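Local coordinates for protein amidase (Bacillus anthracis, PDB 5EWQ) that probably hydrolyses carboxylic acid amides to the acid and ammonia, as an amidase of the amidase signature family, at residues E366-H369 and N370-Y374; I335-D338 and L339-G343; G356-N359 and L360-L363. All blocks are in the same frame, centred on the assembly; numbering follows the deposited sequence.

Contact 1 (E366-H369 and N370-Y374); sequences EFKH and NVNDY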
# COMPACT_ATOMS: atom_id res chain seq x y z
N GLU A 366 18.93 -8.05 8.69
CA GLU A 366 17.81 -8.95 8.45
C GLU A 366 17.48 -9.14 6.97
O GLU A 366 16.93 -10.17 6.59
CB GLU A 366 16.58 -8.45 9.20
CG GLU A 366 15.62 -9.55 9.61
CD GLU A 366 14.45 -9.03 10.43
OE1 GLU A 366 14.32 -7.80 10.56
OE2 GLU A 366 13.68 -9.86 10.96
N PHE A 367 17.81 -8.15 6.14
CA PHE A 367 17.50 -8.21 4.72
C PHE A 367 18.18 -9.39 4.04
O PHE A 367 17.54 -10.16 3.32
CB PHE A 367 17.90 -6.91 4.01
CG PHE A 367 17.72 -6.96 2.52
CD1 PHE A 367 16.46 -6.91 1.96
CD2 PHE A 367 18.82 -7.05 1.69
CE1 PHE A 367 16.30 -6.95 0.58
CE2 PHE A 367 18.66 -7.10 0.31
CZ PHE A 367 17.40 -7.05 -0.24
N LYS A 368 19.48 -9.54 4.28
CA LYS A 368 20.25 -10.63 3.70
C LYS A 368 19.70 -11.99 4.10
O LYS A 368 19.58 -12.89 3.28
CB LYS A 368 21.72 -10.52 4.12
CG LYS A 368 22.59 -11.68 3.66
CD LYS A 368 24.00 -11.56 4.20
CE LYS A 368 24.86 -12.73 3.74
NZ LYS A 368 26.26 -12.62 4.25
N HIS A 369 19.33 -12.11 5.38
CA HIS A 369 18.86 -13.38 5.91
C HIS A 369 17.44 -13.71 5.45
O HIS A 369 17.15 -14.85 5.10
CB HIS A 369 18.93 -13.37 7.44
CG HIS A 369 20.32 -13.31 7.98
ND1 HIS A 369 21.15 -12.23 7.79
CD2 HIS A 369 21.04 -14.21 8.69
CE1 HIS A 369 22.32 -12.46 8.36
NE2 HIS A 369 22.27 -13.66 8.92
N ASN A 370 16.56 -12.72 5.46
CA ASN A 370 15.18 -12.92 5.01
C ASN A 370 15.11 -13.30 3.54
O ASN A 370 14.35 -14.19 3.16
CB ASN A 370 14.34 -11.67 5.27
CG ASN A 370 14.07 -11.43 6.74
OD1 ASN A 370 13.80 -10.30 7.15
ND2 ASN A 370 14.15 -12.49 7.53
N VAL A 371 15.90 -12.62 2.72
CA VAL A 371 15.91 -12.86 1.28
C VAL A 371 16.47 -14.24 0.95
O VAL A 371 15.87 -14.99 0.17
CB VAL A 371 16.74 -11.78 0.54
CG1 VAL A 371 17.09 -12.24 -0.86
CG2 VAL A 371 15.97 -10.47 0.51
N ASN A 372 17.60 -14.59 1.55
CA ASN A 372 18.22 -15.89 1.32
C ASN A 372 17.33 -17.04 1.79
O ASN A 372 17.25 -18.08 1.13
CB ASN A 372 19.57 -15.97 2.03
CG ASN A 372 20.61 -15.05 1.41
OD1 ASN A 372 20.44 -14.57 0.29
ND2 ASN A 372 21.69 -14.81 2.14
N ASP A 373 16.66 -16.85 2.92
CA ASP A 373 15.73 -17.85 3.44
C ASP A 373 14.48 -17.94 2.57
O ASP A 373 13.86 -18.99 2.46
CB ASP A 373 15.35 -17.54 4.88
CG ASP A 373 16.49 -17.76 5.85
OD1 ASP A 373 17.66 -17.73 5.41
OD2 ASP A 373 16.23 -17.95 7.06
N TYR A 374 14.11 -16.81 1.95
CA TYR A 374 12.96 -16.77 1.07
C TYR A 374 13.21 -17.56 -0.21
O TYR A 374 12.38 -18.37 -0.62
CB TYR A 374 12.61 -15.32 0.72
CG TYR A 374 11.49 -15.18 -0.30
CD1 TYR A 374 10.16 -15.25 0.09
CD2 TYR A 374 11.78 -14.96 -1.64
CE1 TYR A 374 9.14 -15.13 -0.84
CE2 TYR A 374 10.76 -14.83 -2.57
CZ TYR A 374 9.45 -14.91 -2.16
OH TYR A 374 8.44 -14.78 -3.09

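Contact 2 (I335-D338 and L339-G343); sequences IRKD and LQDAG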
# COMPACT_ATOMS: atom_id res chain seq x y z
N ILE A 335 -6.90 20.85 9.06
CA ILE A 335 -6.91 19.56 9.75
C ILE A 335 -7.44 19.72 11.17
O ILE A 335 -8.30 18.95 11.60
CB ILE A 335 -5.50 18.93 9.79
CG1 ILE A 335 -5.03 18.58 8.38
CG2 ILE A 335 -5.51 17.68 10.66
CD1 ILE A 335 -3.67 17.92 8.35
N ARG A 336 -6.94 20.72 11.88
CA ARG A 336 -7.41 21.01 13.23
C ARG A 336 -8.89 21.37 13.23
O ARG A 336 -9.65 20.89 14.08
CB ARG A 336 -6.61 22.15 13.86
CG ARG A 336 -5.13 21.85 14.05
CD ARG A 336 -4.50 22.83 15.02
NE ARG A 336 -4.69 24.22 14.59
CZ ARG A 336 -4.18 25.27 15.23
NH1 ARG A 336 -4.40 26.49 14.77
NH2 ARG A 336 -3.44 25.10 16.31
N LYS A 337 -9.29 22.20 12.28
CA LYS A 337 -10.68 22.64 12.17
C LYS A 337 -11.62 21.46 11.95
O LYS A 337 -12.60 21.30 12.66
CB LYS A 337 -10.83 23.65 11.03
CG LYS A 337 -12.28 24.05 10.75
CD LYS A 337 -12.36 25.05 9.61
CE LYS A 337 -13.81 25.34 9.24
NZ LYS A 337 -14.58 25.89 10.39
N ASP A 338 -11.30 20.63 10.96
CA ASP A 338 -12.13 19.47 10.63
C ASP A 338 -12.23 18.48 11.79
O ASP A 338 -13.26 17.84 11.98
CB ASP A 338 -11.58 18.77 9.38
CG ASP A 338 -11.73 19.60 8.12
OD1 ASP A 338 -12.70 20.39 8.05
OD2 ASP A 338 -10.89 19.47 7.21
N LEU A 339 -11.15 18.37 12.56
CA LEU A 339 -11.16 17.51 13.74
C LEU A 339 -12.04 18.11 14.83
O LEU A 339 -12.80 17.40 15.49
CB LEU A 339 -9.73 17.30 14.26
CG LEU A 339 -8.83 16.38 13.44
CD1 LEU A 339 -7.44 16.29 14.06
CD2 LEU A 339 -9.45 14.99 13.31
N GLN A 340 -11.93 19.42 15.01
CA GLN A 340 -12.74 20.13 15.99
C GLN A 340 -14.20 20.20 15.55
O GLN A 340 -15.11 20.05 16.36
CB GLN A 340 -12.20 21.54 16.23
CG GLN A 340 -10.89 21.59 16.99
CD GLN A 340 -10.31 22.98 17.08
OE1 GLN A 340 -10.65 23.86 16.28
NE2 GLN A 340 -9.43 23.20 18.05
N ASP A 341 -14.40 20.44 14.26
CA ASP A 341 -15.75 20.56 13.70
C ASP A 341 -16.51 19.24 13.81
O ASP A 341 -17.74 19.23 13.88
CB ASP A 341 -15.68 21.01 12.24
CG ASP A 341 -16.77 22.01 11.89
OD1 ASP A 341 -16.47 22.99 11.18
OD2 ASP A 341 -17.92 21.82 12.33
N ALA A 342 -15.77 18.14 13.82
CA ALA A 342 -16.37 16.82 13.97
C ALA A 342 -16.66 16.52 15.44
O ALA A 342 -17.40 15.58 15.76
CB ALA A 342 -15.46 15.75 13.39
N GLY A 343 -16.09 17.33 16.33
CA GLY A 343 -16.34 17.20 17.75
C GLY A 343 -15.30 16.38 18.49
O GLY A 343 -15.64 15.46 19.23

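Contact 3 (G356-N359 and L360-L363); sequences GVDN and LQTL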
# COMPACT_ATOMS: atom_id res chain seq x y z
N GLY A 356 16.80 5.73 20.87
CA GLY A 356 17.06 4.32 21.07
C GLY A 356 16.26 3.42 20.15
O GLY A 356 16.33 2.20 20.24
N VAL A 357 15.49 4.03 19.25
CA VAL A 357 14.68 3.28 18.29
C VAL A 357 15.40 3.19 16.95
O VAL A 357 15.34 4.11 16.13
CB VAL A 357 13.30 3.92 18.10
CG1 VAL A 357 12.44 3.07 17.18
CG2 VAL A 357 12.61 4.10 19.45
N ASP A 358 16.07 2.07 16.72
CA ASP A 358 16.86 1.87 15.51
C ASP A 358 16.00 1.34 14.37
O ASP A 358 15.00 0.65 14.59
CB ASP A 358 18.02 0.92 15.78
CG ASP A 358 18.86 0.65 14.55
OD1 ASP A 358 19.84 1.40 14.31
OD2 ASP A 358 18.54 -0.30 13.80
N ASN A 359 16.39 1.67 13.14
CA ASN A 359 15.67 1.21 11.95
C ASN A 359 16.62 0.64 10.91
O ASN A 359 16.35 -0.41 10.32
CB ASN A 359 14.87 2.37 11.35
CG ASN A 359 13.92 1.91 10.26
OD1 ASN A 359 13.43 0.78 10.28
ND2 ASN A 359 13.66 2.79 9.30
N LEU A 360 17.74 1.32 10.68
CA LEU A 360 18.68 0.95 9.63
C LEU A 360 19.41 -0.35 9.91
O LEU A 360 19.48 -1.23 9.05
CB LEU A 360 19.69 2.08 9.41
CG LEU A 360 19.11 3.44 9.01
CD1 LEU A 360 20.22 4.43 8.70
CD2 LEU A 360 18.16 3.29 7.83
N GLN A 361 19.98 -0.47 11.11
CA GLN A 361 20.72 -1.67 11.49
C GLN A 361 19.82 -2.90 11.52
O GLN A 361 20.26 -4.01 11.23
CB GLN A 361 21.39 -1.48 12.86
CG GLN A 361 22.51 -0.45 12.87
CD GLN A 361 23.19 -0.35 14.22
OE1 GLN A 361 22.74 -0.95 15.20
NE2 GLN A 361 24.27 0.42 14.28
N THR A 362 18.55 -2.68 11.86
CA THR A 362 17.56 -3.75 11.84
C THR A 362 17.36 -4.26 10.42
O THR A 362 17.12 -5.45 10.20
CB THR A 362 16.21 -3.27 12.41
OG1 THR A 362 16.41 -2.70 13.72
CG2 THR A 362 15.22 -4.42 12.51
N LEU A 363 17.48 -3.36 9.46
CA LEU A 363 17.32 -3.69 8.05
C LEU A 363 18.59 -4.31 7.46
O LEU A 363 18.52 -5.27 6.69
CB LEU A 363 16.93 -2.45 7.25
CG LEU A 363 15.54 -1.87 7.49
CD1 LEU A 363 15.49 -0.41 7.08
CD2 LEU A 363 14.51 -2.67 6.71

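Contact 1 (E366-H369 and N370-Y374)
Val371 sets its CG2 methyl over one face of the Phe367 ring, 3.9 Å from the centroid and displaced toward the rim, a CH-pi contact between side chains four residues apart on helix 360-377. CE1 of Phe367 is the ring atom nearest that methyl, at 3.5 Å from CG2. With CG anti to its own backbone N (chi1 174°), the phenyl group lies beside its carbonyl carbon and runs forward along the helix to Val371.

One residue back, the amide oxygen OD1 of Asn370 sits 3.2 Å from Glu366 CG, the two side chains crossing at a slant with carboxylate and amide planes 48° apart. On another flank the extended Lys368 carries its CG 3.6 Å from Asn372 ND2. Beneath the side chains run helical i to i+4 backbone bonds, from Asn370 N to Glu366 O (2.8 Å), Val371 N to Phe367 O (3.0 Å) and Asn372 N to Lys368 O (3.1 Å).

Further out, Asn370 OD1 accepts from Glu258 N, Glu366 OE1 bonds Thr259 OG1, Lys368 NZ reaches Glu412 O and Asn372 OD1 takes Leu386 N. Tyr174, Leu256 and Ile408 flank Phe367. The Phe367-Val371 pair thus gives this face of the helix an apolar patch, whereas the side-chain amides of Asn370 and Asn372, with Lys368 and Glu366, are held by neighbouring segments; with both carboxylate oxygens of Glu366 hydrogen-bonded, its burial is probably eased.

Contact 2 (I335-D338 and L339-G343)
Lys337 and Asp341 form a salt bridge one helical turn apart, with NZ 3.6 Å from OD1. The two side chains run side by side in the same direction on the exposed flank of helix 329-341. Lys337 is extended until its last torsion, where a bend (chi4 59°) swings NZ toward the carboxylate. A second charge pair belongs to Asp338, whose OD2 meets Lys334 on the preceding turn.

Between the two segments the apolar contact is that of Ile335 and Leu339, which also lie alongside one another, CG2 of Ile335 being 4.1 Å from CD1 of Leu339.

Backbone bonds complete the turn: Leu339 N to Ile335 O (3.1 Å), Gln340 N to Arg336 O (2.9 Å) and Asp341 N to Lys337 O (2.6 Å). The bond from Ala342 N to Asp338 O is weak, and Gly343 closes the helix in a Schellman motif, its positive phi of 96° accompanied by Gly343 N bonding Gln340 O at 2.9 Å.

The helix is the crossover of a beta-alpha-beta unit between strands 314-317 and 345-347, the latter at the edge of the main sheet. Leu339 rests on Leu346 of that strand and, with Ile335, on Tyr501 of helix 491-503, while the backbone of Gly343 bonds Gly312.

Contact 3 (G356-N359 and L360-L363)
Asp358 and Asn359 bring an irregular chain into the first turn of helix 360-377, the backbone changing from extended at Asp358 (psi 151°) to helical from Leu360 onward.

The carboxylate of Asp358 supplies the side-chain acceptor of this turn. Its CG is anti to the backbone N (chi1 179°), which sends the group forward across the start of the helix. There OD2 takes two donors from one residue: Thr362 N, 3.1 Å away and arriving nearly along the C-O axis, and Thr362 OG1, 3.2 Å away on the anti lone pair, the side turned from OD1. Thr362 assists by placing OG1 beside its own backbone N, so that amide and hydroxyl converge on the same oxygen. The other oxygen, OD1, faces the aliphatic part of Gln361, 3.6 Å from CG; this side chain crosses that of Asp358 at about a right angle.

Asn359 occupies the N-cap position, but its side chain makes no capping bond; the first-turn amide of Thr362 is instead met by the aspartate one residue earlier. A carboxylate at the N-terminus of a helix is also favourably placed with respect to the helix dipole, which would probably favour its charged form.

Leu363 N bonds Asn359 O at a long 3.3 Å and, weakly, Leu360 O. Leu363 CD1 comes 3.4 Å from the backbone O of Asn359 and less closely to its OD1, which makes a weak bond to Thr226 OG1. Leu363 itself packs against Tyr174, Thr225 and Ala257. On the approach side, Asp358 N bonds Ser428 OG of helix 418-437, and Phe421 and Val425 of that helix cover Thr362.

In the fold
Contacts 3 and 1 follow one another on helix 360-377, their centres about 16 Å apart: contact 3 starts the helix and contact 1 forms its middle. Contact 2 belongs to helix 329-341, the crossover to the edge strand 345-347 of the 11-stranded mixed sheet, and lies across the chain's centre from contact 1, about 45 Å away between centres. Contact 1 is the more buried, with four of eight touching residues buried and one exposed; contact 2 has four of eight exposed, and contact 3 falls between. Contact 1 gives its polar groups to surrounding segments, contact 2 pairs charges along an exposed flank, and contact 3 uses a carboxylate to receive first-turn donors.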